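PDB 2WVQ: heterokaryon incompatibility protein s from Podospora anserina, which mediates heterokaryon incompatibility in vegetative cell fusion, propagating as the [het-s] prion and interacting with het-S from incompatible cells to trigger a lethal reaction. Local coordinates for residues A[98-102]-A[150-155]; A[21-25]-A[88-92]; A[47-51]-A[206-212]; A[125-129]-A[199-204]. The protein carries 2 engineered substitutions. One frame throughout, in Å; residues are numbered along the deposited sequence. Where two conformers were deposited one is given.

From the N terminus, the globular domain first opens contact 2 at residues 21-25 of helix 18-28, then contact 3 at 47-51 of helix 42-62. Contact 2 closes at 88-92 on helix 79-108, so its loop crosses that of contact 3. Further along the same helix, contact 1 opens at 98-102 and closes on strand 152-154; contact 4, opened at 125-129, crosses it and closes at 199-204. Contact 3 closes last, at 206-212, with contacts 1 and 4 nested inside its loop. Contacts 3 and 4 share helix 198-207 and touch through L47, whereas contacts 2 and 4 have centres about 28 Å apart. Both contacts on helix 79-108 also reach the second subunit.

Contact 1: A[98-102]-A[150-155]; sequences AQKTS and TAWALY
The hydroxyl of S102 donates to the backbone carbonyl of A153, OG to O 2.6 Å, and meets that oxygen in the carbonyl plane on a lone pair. OG stands anti to the backbone N of S102 (chi1 170°), which carries it off the helix toward the strand; it also comes to 3.3 Å from CE1 of Y155. S102 CB packs obliquely on the W152 indole, 3.7 Å from CE3. Q99 lies over one face of the same indole. Its CB makes a CH-pi contact, 4.3 Å from the centroid of the five-membered ring, and the extended chain then lays the amide nearly flat on the ring, the planes 23° apart. In the conformer described here, NE2 of Q99 donates to T150 OG1 at 3.0 Å, with the acceptor close to the amide plane. A water donates both to OE1 of Q99, at 2.8 Å, and to the carbonyl oxygen of T150, so in this conformer both ends of the amide are engaged, which would favour this rotation. At the far end of the indole, CH2 of W152 is 3.4 Å from A98 CB. Segment 98-102 of helix 79-108 lies at 88° to strand 152-154, which pairs through W152 and L154 with residues 31-35 in the small two-stranded parallel sheet of the otherwise mainly helical HeLo domain.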
loop_
_atom_site.group_PDB
_atom_site.type_symbol
_atom_site.label_atom_id
_atom_site.label_comp_id
_atom_site.label_asym_id
_atom_site.label_seq_id
_atom_site.Cartn_x
_atom_site.Cartn_y
_atom_site.Cartn_z
ATOM N N ALA A 98 1.337 2.549 6.804
ATOM C CA ALA A 98 0.717 1.871 7.944
ATOM C C ALA A 98 0.719 2.754 9.204
ATOM O O ALA A 98 -0.304 2.810 9.925
ATOM C CB ALA A 98 1.417 0.525 8.217
ATOM N N GLN A 99 1.837 3.455 9.420
ATOM C CA GLN A 99 1.967 4.377 10.554
ATOM C C GLN A 99 1.060 5.595 10.471
ATOM O O GLN A 99 0.560 6.019 11.502
ATOM C CB GLN A 99 3.425 4.796 10.860
ATOM C CG GLN A 99 3.527 5.731 12.099
ATOM C CD GLN A 99 4.833 5.644 12.878
ATOM O OE1 GLN A 99 5.841 5.147 12.382
ATOM N NE2 GLN A 99 4.819 6.151 14.104
ATOM N N LYS A 100 0.824 6.143 9.268
ATOM C CA LYS A 100 -0.168 7.223 9.098
ATOM C C LYS A 100 -1.564 6.700 9.360
ATOM O O LYS A 100 -2.368 7.384 9.999
ATOM C CB LYS A 100 -0.126 7.832 7.696
ATOM C CG LYS A 100 1.147 8.558 7.394
ATOM C CD LYS A 100 1.130 9.052 5.988
ATOM C CE LYS A 100 2.339 9.904 5.696
ATOM N NZ LYS A 100 2.377 11.157 6.527
ATOM N N THR A 101 -1.867 5.500 8.872
ATOM C CA THR A 101 -3.138 4.835 9.199
ATOM C C THR A 101 -3.326 4.628 10.712
ATOM O O THR A 101 -4.391 4.975 11.293
ATOM C CB THR A 101 -3.330 3.546 8.351
ATOM O OG1 THR A 101 -3.313 3.928 6.980
ATOM C CG2 THR A 101 -4.652 2.868 8.626
ATOM N N SER A 102 -2.288 4.103 11.363
ATOM C CA SER A 102 -2.286 3.909 12.813
ATOM C C SER A 102 -2.481 5.241 13.575
ATOM O O SER A 102 -3.254 5.298 14.516
ATOM C CB SER A 102 -1.001 3.215 13.248
ATOM O OG SER A 102 -0.860 3.217 14.647
ATOM N N THR A 150 9.603 6.090 16.887
ATOM C CA THR A 150 8.361 5.958 17.681
ATOM C C THR A 150 7.685 4.594 17.429
ATOM O O THR A 150 7.471 4.220 16.267
ATOM C CB THR A 150 7.332 7.109 17.368
ATOM O OG1 THR A 150 6.944 7.069 15.978
ATOM C CG2 THR A 150 7.915 8.506 17.712
ATOM N N ALA A 151 7.387 3.861 18.506
ATOM C CA ALA A 151 6.627 2.602 18.446
ATOM C C ALA A 151 5.190 2.914 18.056
ATOM O O ALA A 151 4.650 3.946 18.444
ATOM C CB ALA A 151 6.677 1.858 19.782
ATOM N N TRP A 152 4.585 2.044 17.256
ATOM C CA TRP A 152 3.263 2.312 16.733
ATOM C C TRP A 152 2.486 1.001 16.572
ATOM O O TRP A 152 3.064 -0.059 16.382
ATOM C CB TRP A 152 3.370 3.117 15.425
ATOM C CG TRP A 152 4.077 2.341 14.364
ATOM C CD1 TRP A 152 5.423 2.222 14.194
ATOM C CD2 TRP A 152 3.467 1.542 13.353
ATOM N NE1 TRP A 152 5.689 1.392 13.127
ATOM C CE2 TRP A 152 4.505 0.977 12.583
ATOM C CE3 TRP A 152 2.141 1.265 13.004
ATOM C CZ2 TRP A 152 4.259 0.136 11.512
ATOM C CZ3 TRP A 152 1.904 0.435 11.954
ATOM C CH2 TRP A 152 2.951 -0.125 11.214
ATOM N N ALA A 153 1.169 1.067 16.669
ATOM C CA ALA A 153 0.352 -0.142 16.664
ATOM C C ALA A 153 -0.416 -0.345 15.376
ATOM O O ALA A 153 -0.871 0.606 14.757
ATOM C CB ALA A 153 -0.627 -0.130 17.866
ATOM N N LEU A 154 -0.578 -1.596 15.000
ATOM C CA LEU A 154 -1.574 -2.009 14.021
ATOM C C LEU A 154 -2.888 -2.297 14.754
ATOM O O LEU A 154 -2.952 -3.210 15.579
ATOM C CB LEU A 154 -1.131 -3.277 13.304
ATOM C CG LEU A 154 0.134 -3.158 12.448
ATOM C CD1 LEU A 154 0.612 -4.512 11.950
ATOM C CD2 LEU A 154 -0.171 -2.240 11.286
ATOM N N TYR A 155 -3.933 -1.541 14.429
ATOM C CA TYR A 155 -5.188 -1.592 15.195
ATOM C C TYR A 155 -6.289 -2.427 14.517
ATOM O O TYR A 155 -7.357 -2.683 15.115
ATOM C CB TYR A 155 -5.692 -0.153 15.499
ATOM C CG TYR A 155 -4.821 0.673 16.413
ATOM C CD1 TYR A 155 -4.081 1.754 15.917
ATOM C CD2 TYR A 155 -4.767 0.414 17.783
ATOM C CE1 TYR A 155 -3.297 2.548 16.773
ATOM C CE2 TYR A 155 -3.985 1.190 18.631
ATOM C CZ TYR A 155 -3.241 2.245 18.105
ATOM O OH TYR A 155 -2.464 3.023 18.936
HETATM O O HOH W 1 8.394 4.660 13.524
#

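Contact 2: A[21-25]-A[88-92]; sequences LFNNC and VEEIL
SG of C25 and CG of L21 both sit anti to their own carbonyl carbons (chi1 -71° and -63°), and one turn apart they present a thiol and an isobutyl group to helix 79-108. The sulfur settles among three residues: SG of C25 is 3.5 Å from CD1 of L92 and 3.7 Å from CB of I91, and it lies 3.2 Å from the backbone O of V88, an oxygen already engaged by the N of L92 within the helix. The two branches of L21 diverge. CD2 of L21 meets CD2 of L92 at 3.8 Å, the two side chains crossing at about a right angle, while CD1 of L21 touches CG of E89, also at 3.8 Å. This is side-chain packing between two helices of the HeLo domain, their local axes 9.1 Å apart and inclined by 35°; L56 of helix 42-62 makes a third wall, touching F22, C25 and I91. CG2 of V88 approaches the F22 ring at its edge, near the ring plane, and lies 4.0 Å from CB of F22. Beyond the apolar patch, the carboxylate of E89 forms a salt bridge with K100 of the second subunit.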
loop_
_atom_site.group_PDB
_atom_site.type_symbol
_atom_site.label_atom_id
_atom_site.label_comp_id
_atom_site.label_asym_id
_atom_site.label_seq_id
_atom_site.Cartn_x
_atom_site.Cartn_y
_atom_site.Cartn_z
ATOM N N LEU A 21 19.156 0.825 3.143
ATOM C CA LEU A 21 17.669 0.733 3.018
ATOM C C LEU A 21 17.131 -0.633 3.472
ATOM O O LEU A 21 16.143 -0.711 4.210
ATOM C CB LEU A 21 17.237 1.005 1.570
ATOM C CG LEU A 21 17.521 2.397 0.959
ATOM C CD1 LEU A 21 17.437 2.400 -0.585
ATOM C CD2 LEU A 21 16.659 3.517 1.592
ATOM N N PHE A 22 17.804 -1.713 3.066
ATOM C CA PHE A 22 17.466 -3.076 3.532
ATOM C C PHE A 22 17.477 -3.224 5.040
ATOM O O PHE A 22 16.508 -3.754 5.607
ATOM C CB PHE A 22 18.376 -4.153 2.927
ATOM C CG PHE A 22 18.160 -5.516 3.523
ATOM C CD1 PHE A 22 17.153 -6.352 3.029
ATOM C CD2 PHE A 22 18.930 -5.952 4.570
ATOM C CE1 PHE A 22 16.935 -7.606 3.592
ATOM C CE2 PHE A 22 18.737 -7.242 5.148
ATOM C CZ PHE A 22 17.747 -8.060 4.652
ATOM N N ASN A 23 18.554 -2.773 5.691
ATOM C CA ASN A 23 18.675 -2.880 7.165
ATOM C C ASN A 23 17.593 -2.065 7.887
ATOM O O ASN A 23 17.072 -2.496 8.907
ATOM C CB ASN A 23 20.093 -2.552 7.686
ATOM C CG ASN A 23 21.147 -3.609 7.254
ATOM O OD1 ASN A 23 20.893 -4.820 7.297
ATOM N ND2 ASN A 23 22.287 -3.139 6.785
ATOM N N ASN A 24 17.240 -0.927 7.302
ATOM C CA ASN A 24 16.075 -0.116 7.757
ATOM C C ASN A 24 14.709 -0.809 7.688
ATOM O O ASN A 24 13.904 -0.674 8.627
ATOM C CB ASN A 24 16.089 1.261 7.058
ATOM C CG ASN A 24 17.304 2.111 7.488
ATOM O OD1 ASN A 24 17.919 1.834 8.526
ATOM N ND2 ASN A 24 17.642 3.142 6.714
ATOM N N CYS A 25 14.462 -1.545 6.605
ATOM C CA CYS A 25 13.286 -2.382 6.405
ATOM C C CYS A 25 13.137 -3.417 7.522
ATOM O O CYS A 25 12.059 -3.552 8.148
ATOM C CB CYS A 25 13.302 -3.098 5.017
ATOM S SG CYS A 25 13.045 -2.069 3.534
ATOM N N VAL A 88 13.112 -2.419 -1.847
ATOM C CA VAL A 88 13.408 -2.042 -0.485
ATOM C C VAL A 88 12.836 -0.599 -0.163
ATOM O O VAL A 88 12.277 -0.378 0.908
ATOM C CB VAL A 88 14.950 -2.317 -0.360
ATOM C CG1 VAL A 88 15.852 -1.087 -0.272
ATOM C CG2 VAL A 88 15.244 -3.614 0.455
ATOM N N GLU A 89 12.926 0.337 -1.118
ATOM C CA GLU A 89 12.303 1.660 -0.952
ATOM C C GLU A 89 10.770 1.486 -0.828
ATOM O O GLU A 89 10.161 2.073 0.062
ATOM C CB GLU A 89 12.649 2.616 -2.102
ATOM C CG GLU A 89 14.036 3.182 -2.049
ATOM C CD GLU A 89 14.499 3.784 -3.360
ATOM O OE1 GLU A 89 15.518 4.495 -3.327
ATOM O OE2 GLU A 89 13.871 3.541 -4.413
ATOM N N GLU A 90 10.168 0.657 -1.689
ATOM C CA GLU A 90 8.732 0.351 -1.595
ATOM C C GLU A 90 8.299 -0.375 -0.279
ATOM O O GLU A 90 7.216 -0.084 0.253
ATOM C CB GLU A 90 8.236 -0.357 -2.856
ATOM C CG GLU A 90 6.837 0.203 -3.290
ATOM C CD GLU A 90 6.256 -0.464 -4.499
ATOM O OE1 GLU A 90 5.037 -0.746 -4.488
ATOM O OE2 GLU A 90 7.011 -0.707 -5.476
ATOM N N ILE A 91 9.137 -1.260 0.283
ATOM C CA ILE A 91 8.834 -1.828 1.637
ATOM C C ILE A 91 8.793 -0.702 2.693
ATOM O O ILE A 91 7.894 -0.678 3.552
ATOM C CB ILE A 91 9.818 -3.013 2.077
ATOM C CG1 ILE A 91 9.632 -4.219 1.174
ATOM C CG2 ILE A 91 9.569 -3.449 3.550
ATOM C CD1 ILE A 91 10.793 -5.246 1.196
ATOM N N LEU A 92 9.742 0.232 2.606
ATOM C CA LEU A 92 9.754 1.420 3.455
ATOM C C LEU A 92 8.479 2.286 3.379
ATOM O O LEU A 92 7.959 2.709 4.423
ATOM C CB LEU A 92 11.003 2.279 3.211
ATOM C CG LEU A 92 12.241 2.177 4.153
ATOM C CD1 LEU A 92 12.297 0.992 5.055
ATOM C CD2 LEU A 92 13.607 2.445 3.495
#

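Contact 3: A[47-51]-A[206-212]; sequences LRLDI and DAAGGID
I51 fills the centre of the contact, its two branches splitting between A207 and the I211-D212 pair. CD1 of I51 rests 3.7 Å from CB of A207, whereas CG2 of I51 lies 3.8 Å from CG1 of I211, the two isoleucines meeting at about a right angle, and 3.6 Å from CB of D212. I211 continues the apolar layer outward: its CG2 covers one face of the R48 guanidinium, off-centre and 3.4 Å from NH2. The contact seats helix 42-62 against the turn that joins helix 198-207 to helix 213-224 in the globular HeLo domain. Within this turn, the O of A208 accepts from the backbone N atoms of both I211 and D212, and G210 takes a positive phi (80°). The R48 chain bends at chi2 and chi3. NH1 of R48 points to the O of G209, modelled at a doubtfully short 2.5 Å, in the carbonyl plane but with the oxygen tilted from the guanidinium plane; a second bond, from NH1 of R48 to A207 O at 2.9 Å, is weak. At the other edge D212 is the N-cap of helix 213-224, bonding the N of M215 through OD1 and forming a salt bridge with R58 through OD2.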
loop_
_atom_site.group_PDB
_atom_site.type_symbol
_atom_site.label_atom_id
_atom_site.label_comp_id
_atom_site.label_asym_id
_atom_site.label_seq_id
_atom_site.Cartn_x
_atom_site.Cartn_y
_atom_site.Cartn_z
ATOM N N LEU A 47 3.430 -13.924 15.268
ATOM C CA LEU A 47 4.314 -14.908 14.607
ATOM C C LEU A 47 4.379 -14.743 13.068
ATOM O O LEU A 47 5.442 -14.955 12.486
ATOM C CB LEU A 47 3.979 -16.356 15.021
ATOM C CG LEU A 47 4.225 -16.729 16.503
ATOM C CD1 LEU A 47 3.632 -18.057 16.875
ATOM C CD2 LEU A 47 5.701 -16.681 16.895
ATOM N N ARG A 48 3.250 -14.402 12.419
ATOM C CA ARG A 48 3.203 -14.126 10.970
ATOM C C ARG A 48 4.112 -12.937 10.597
ATOM O O ARG A 48 4.848 -12.997 9.597
ATOM C CB ARG A 48 1.780 -13.812 10.477
ATOM C CG ARG A 48 0.710 -14.807 10.747
ATOM C CD ARG A 48 0.544 -15.813 9.616
ATOM N NE ARG A 48 0.102 -15.215 8.352
ATOM C CZ ARG A 48 -0.009 -15.896 7.206
ATOM N NH1 ARG A 48 0.296 -17.196 7.170
ATOM N NH2 ARG A 48 -0.422 -15.285 6.095
ATOM N N LEU A 49 4.062 -11.873 11.401
ATOM C CA LEU A 49 4.997 -10.739 11.303
ATOM C C LEU A 49 6.496 -11.115 11.517
ATOM O O LEU A 49 7.375 -10.661 10.761
ATOM C CB LEU A 49 4.594 -9.642 12.291
ATOM C CG LEU A 49 4.184 -8.195 11.960
ATOM C CD1 LEU A 49 3.634 -7.882 10.531
ATOM C CD2 LEU A 49 3.251 -7.664 13.044
ATOM N N ASP A 50 6.779 -11.916 12.544
ATOM C CA ASP A 50 8.159 -12.355 12.839
ATOM C C ASP A 50 8.708 -13.204 11.689
ATOM O O ASP A 50 9.896 -13.138 11.384
ATOM C CB ASP A 50 8.245 -13.172 14.146
ATOM C CG ASP A 50 7.719 -12.413 15.399
ATOM O OD1 ASP A 50 7.340 -13.113 16.363
ATOM O OD2 ASP A 50 7.710 -11.155 15.462
ATOM N N ILE A 51 7.849 -14.024 11.089
ATOM C CA ILE A 51 8.211 -14.849 9.937
ATOM C C ILE A 51 8.495 -14.039 8.679
ATOM O O ILE A 51 9.465 -14.356 7.968
ATOM C CB ILE A 51 7.206 -15.992 9.685
ATOM C CG1 ILE A 51 7.322 -17.033 10.796
ATOM C CG2 ILE A 51 7.431 -16.664 8.330
ATOM C CD1 ILE A 51 6.093 -17.899 10.887
ATOM N N ASP A 206 2.578 -24.161 9.789
ATOM C CA ASP A 206 1.285 -23.510 9.575
ATOM C C ASP A 206 1.391 -21.996 9.370
ATOM O O ASP A 206 0.847 -21.480 8.398
ATOM C CB ASP A 206 0.324 -23.799 10.731
ATOM C CG ASP A 206 -0.176 -25.239 10.746
ATOM O OD1 ASP A 206 -0.091 -25.948 9.715
ATOM O OD2 ASP A 206 -0.666 -25.663 11.813
ATOM N N ALA A 207 2.067 -21.297 10.287
ATOM C CA ALA A 207 2.173 -19.819 10.230
ATOM C C ALA A 207 2.962 -19.307 9.029
ATOM O O ALA A 207 2.642 -18.247 8.510
ATOM C CB ALA A 207 2.745 -19.246 11.541
ATOM N N ALA A 208 3.970 -20.075 8.577
ATOM C CA ALA A 208 4.731 -19.718 7.380
ATOM C C ALA A 208 3.907 -19.862 6.098
ATOM O O ALA A 208 4.289 -19.343 5.053
ATOM C CB ALA A 208 6.054 -20.489 7.284
ATOM N N GLY A 209 2.763 -20.534 6.195
ATOM C CA GLY A 209 1.862 -20.707 5.068
ATOM C C GLY A 209 1.514 -19.383 4.420
ATOM O O GLY A 209 1.070 -18.444 5.093
ATOM N N GLY A 210 1.726 -19.311 3.109
ATOM C CA GLY A 210 1.470 -18.087 2.344
ATOM C C GLY A 210 2.536 -16.995 2.394
ATOM O O GLY A 210 2.462 -16.026 1.628
ATOM N N ILE A 211 3.524 -17.133 3.280
ATOM C CA ILE A 211 4.488 -16.046 3.518
ATOM C C ILE A 211 5.960 -16.447 3.384
ATOM O O ILE A 211 6.793 -15.654 2.943
ATOM C CB ILE A 211 4.191 -15.264 4.859
ATOM C CG1 ILE A 211 4.443 -16.083 6.115
ATOM C CG2 ILE A 211 2.727 -14.799 4.903
ATOM C CD1 ILE A 211 3.869 -15.415 7.387
ATOM N N ASP A 212 6.258 -17.694 3.723
ATOM C CA ASP A 212 7.635 -18.199 3.695
ATOM C C ASP A 212 7.655 -19.715 3.456
ATOM O O ASP A 212 7.766 -20.497 4.423
ATOM C CB ASP A 212 8.335 -17.858 5.012
ATOM C CG ASP A 212 9.832 -18.156 4.983
ATOM O OD1 ASP A 212 10.297 -18.887 4.079
ATOM O OD2 ASP A 212 10.528 -17.693 5.898
#

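Contact 4: A[125-129]-A[199-204]; sequences IGRAL and ASLTIL
L129 of helix 124-140 reaches across to S200, I203 and L204 in a helix-helix packing of the HeLo domain, where the local axes cross at -66°. CB of L129 first rests 3.8 Å from CD2 of L47, a residue of helix 42-62 that also touches I203 and so completes a three-helix junction. CG of L129 then meets CD2 of L204 at 3.9 Å. Beyond the branch point, CD1 turns to CB of S200, while CD2 of L129 presses on CG2 of I203 at 3.4 Å, tighter than usual for two carbons, and also lies close to the backbone O of S200. I125, one turn earlier, makes the second apolar approach. With its CG1 anti to the backbone N (chi1 -164°), the chain runs fully extended toward the other helix; CD1 of I125 ends between two partners, 3.6 Å from CB of A199 and 3.7 Å from CD1 of I203. On the way, CG1 of I125 passes 3.5 Å from OG of S200. That hydroxyl has two hydrogen-bond partners, the carboxylate of D197 and a water, which donates to OG of S200 at 2.8 Å and also to the carbonyl oxygen of I125.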
loop_
_atom_site.group_PDB
_atom_site.type_symbol
_atom_site.label_atom_id
_atom_site.label_comp_id
_atom_site.label_asym_id
_atom_site.label_seq_id
_atom_site.Cartn_x
_atom_site.Cartn_y
_atom_site.Cartn_z
ATOM N N ILE A 125 4.690 -21.447 24.530
ATOM C CA ILE A 125 5.148 -22.029 23.278
ATOM C C ILE A 125 5.332 -20.960 22.181
ATOM O O ILE A 125 6.347 -20.936 21.483
ATOM C CB ILE A 125 4.174 -23.139 22.811
ATOM C CG1 ILE A 125 4.816 -24.018 21.736
ATOM C CG2 ILE A 125 2.803 -22.552 22.392
ATOM C CD1 ILE A 125 3.895 -25.115 21.246
ATOM N N GLY A 126 4.343 -20.083 22.042
ATOM C CA GLY A 126 4.401 -18.989 21.085
ATOM C C GLY A 126 5.383 -17.935 21.504
ATOM O O GLY A 126 6.087 -17.367 20.657
ATOM N N ARG A 127 5.458 -17.657 22.801
ATOM C CA ARG A 127 6.440 -16.695 23.228
ATOM C C ARG A 127 7.900 -17.180 22.909
ATOM O O ARG A 127 8.711 -16.380 22.473
ATOM C CB ARG A 127 6.219 -16.273 24.673
ATOM C CG ARG A 127 7.305 -15.356 25.247
ATOM C CD ARG A 127 7.255 -15.227 26.774
ATOM N NE ARG A 127 5.897 -15.029 27.258
ATOM C CZ ARG A 127 5.206 -15.911 27.967
ATOM N NH1 ARG A 127 5.736 -17.070 28.320
ATOM N NH2 ARG A 127 3.970 -15.623 28.332
ATOM N N ALA A 128 8.196 -18.472 23.082
ATOM C CA ALA A 128 9.520 -19.033 22.742
ATOM C C ALA A 128 9.839 -18.936 21.233
ATOM O O ALA A 128 10.977 -18.630 20.850
ATOM C CB ALA A 128 9.652 -20.457 23.228
ATOM N N LEU A 129 8.830 -19.211 20.393
ATOM C CA LEU A 129 8.953 -19.065 18.947
ATOM C C LEU A 129 9.230 -17.599 18.572
ATOM O O LEU A 129 10.148 -17.322 17.794
ATOM C CB LEU A 129 7.724 -19.624 18.222
ATOM C CG LEU A 129 7.843 -20.865 17.319
ATOM C CD1 LEU A 129 9.107 -21.687 17.582
ATOM C CD2 LEU A 129 6.587 -21.763 17.324
ATOM N N ALA A 199 5.357 -29.913 18.321
ATOM C CA ALA A 199 4.429 -28.789 18.595
ATOM C C ALA A 199 4.881 -27.550 17.889
ATOM O O ALA A 199 4.198 -27.061 16.965
ATOM C CB ALA A 199 4.309 -28.539 20.095
ATOM N N SER A 200 6.048 -27.036 18.296
ATOM C CA SER A 200 6.561 -25.780 17.752
ATOM C C SER A 200 6.788 -25.809 16.237
ATOM O O SER A 200 6.585 -24.776 15.555
ATOM C CB SER A 200 7.850 -25.362 18.486
ATOM O OG SER A 200 7.579 -25.044 19.847
ATOM N N LEU A 201 7.189 -26.968 15.700
ATOM C CA LEU A 201 7.457 -27.111 14.258
ATOM C C LEU A 201 6.186 -27.052 13.394
ATOM O O LEU A 201 6.190 -26.461 12.302
ATOM C CB LEU A 201 8.253 -28.378 13.964
ATOM C CG LEU A 201 9.699 -28.490 14.461
ATOM C CD1 LEU A 201 10.150 -29.957 14.540
ATOM C CD2 LEU A 201 10.666 -27.705 13.586
ATOM N N THR A 202 5.105 -27.648 13.893
ATOM C CA THR A 202 3.781 -27.572 13.250
ATOM C C THR A 202 3.292 -26.133 13.189
ATOM O O THR A 202 2.706 -25.716 12.193
ATOM C CB THR A 202 2.737 -28.383 14.026
ATOM O OG1 THR A 202 3.279 -29.668 14.319
ATOM C CG2 THR A 202 1.443 -28.542 13.209
ATOM N N ILE A 203 3.536 -25.392 14.267
ATOM C CA ILE A 203 3.197 -23.964 14.356
ATOM C C ILE A 203 3.919 -23.118 13.290
ATOM O O ILE A 203 3.306 -22.255 12.637
ATOM C CB ILE A 203 3.443 -23.402 15.804
ATOM C CG1 ILE A 203 2.363 -23.927 16.762
ATOM C CG2 ILE A 203 3.497 -21.826 15.805
ATOM C CD1 ILE A 203 2.558 -23.519 18.210
ATOM N N LEU A 204 5.215 -23.365 13.111
ATOM C CA LEU A 204 5.997 -22.687 12.051
ATOM C C LEU A 204 5.540 -23.106 10.641
ATOM O O LEU A 204 5.335 -22.263 9.793
ATOM C CB LEU A 204 7.505 -22.965 12.213
ATOM C CG LEU A 204 8.259 -22.453 13.436
ATOM C CD1 LEU A 204 9.690 -22.995 13.354
ATOM C CD2 LEU A 204 8.266 -20.893 13.491
HETATM O O HOH W 2 8.379 -22.819 21.259
#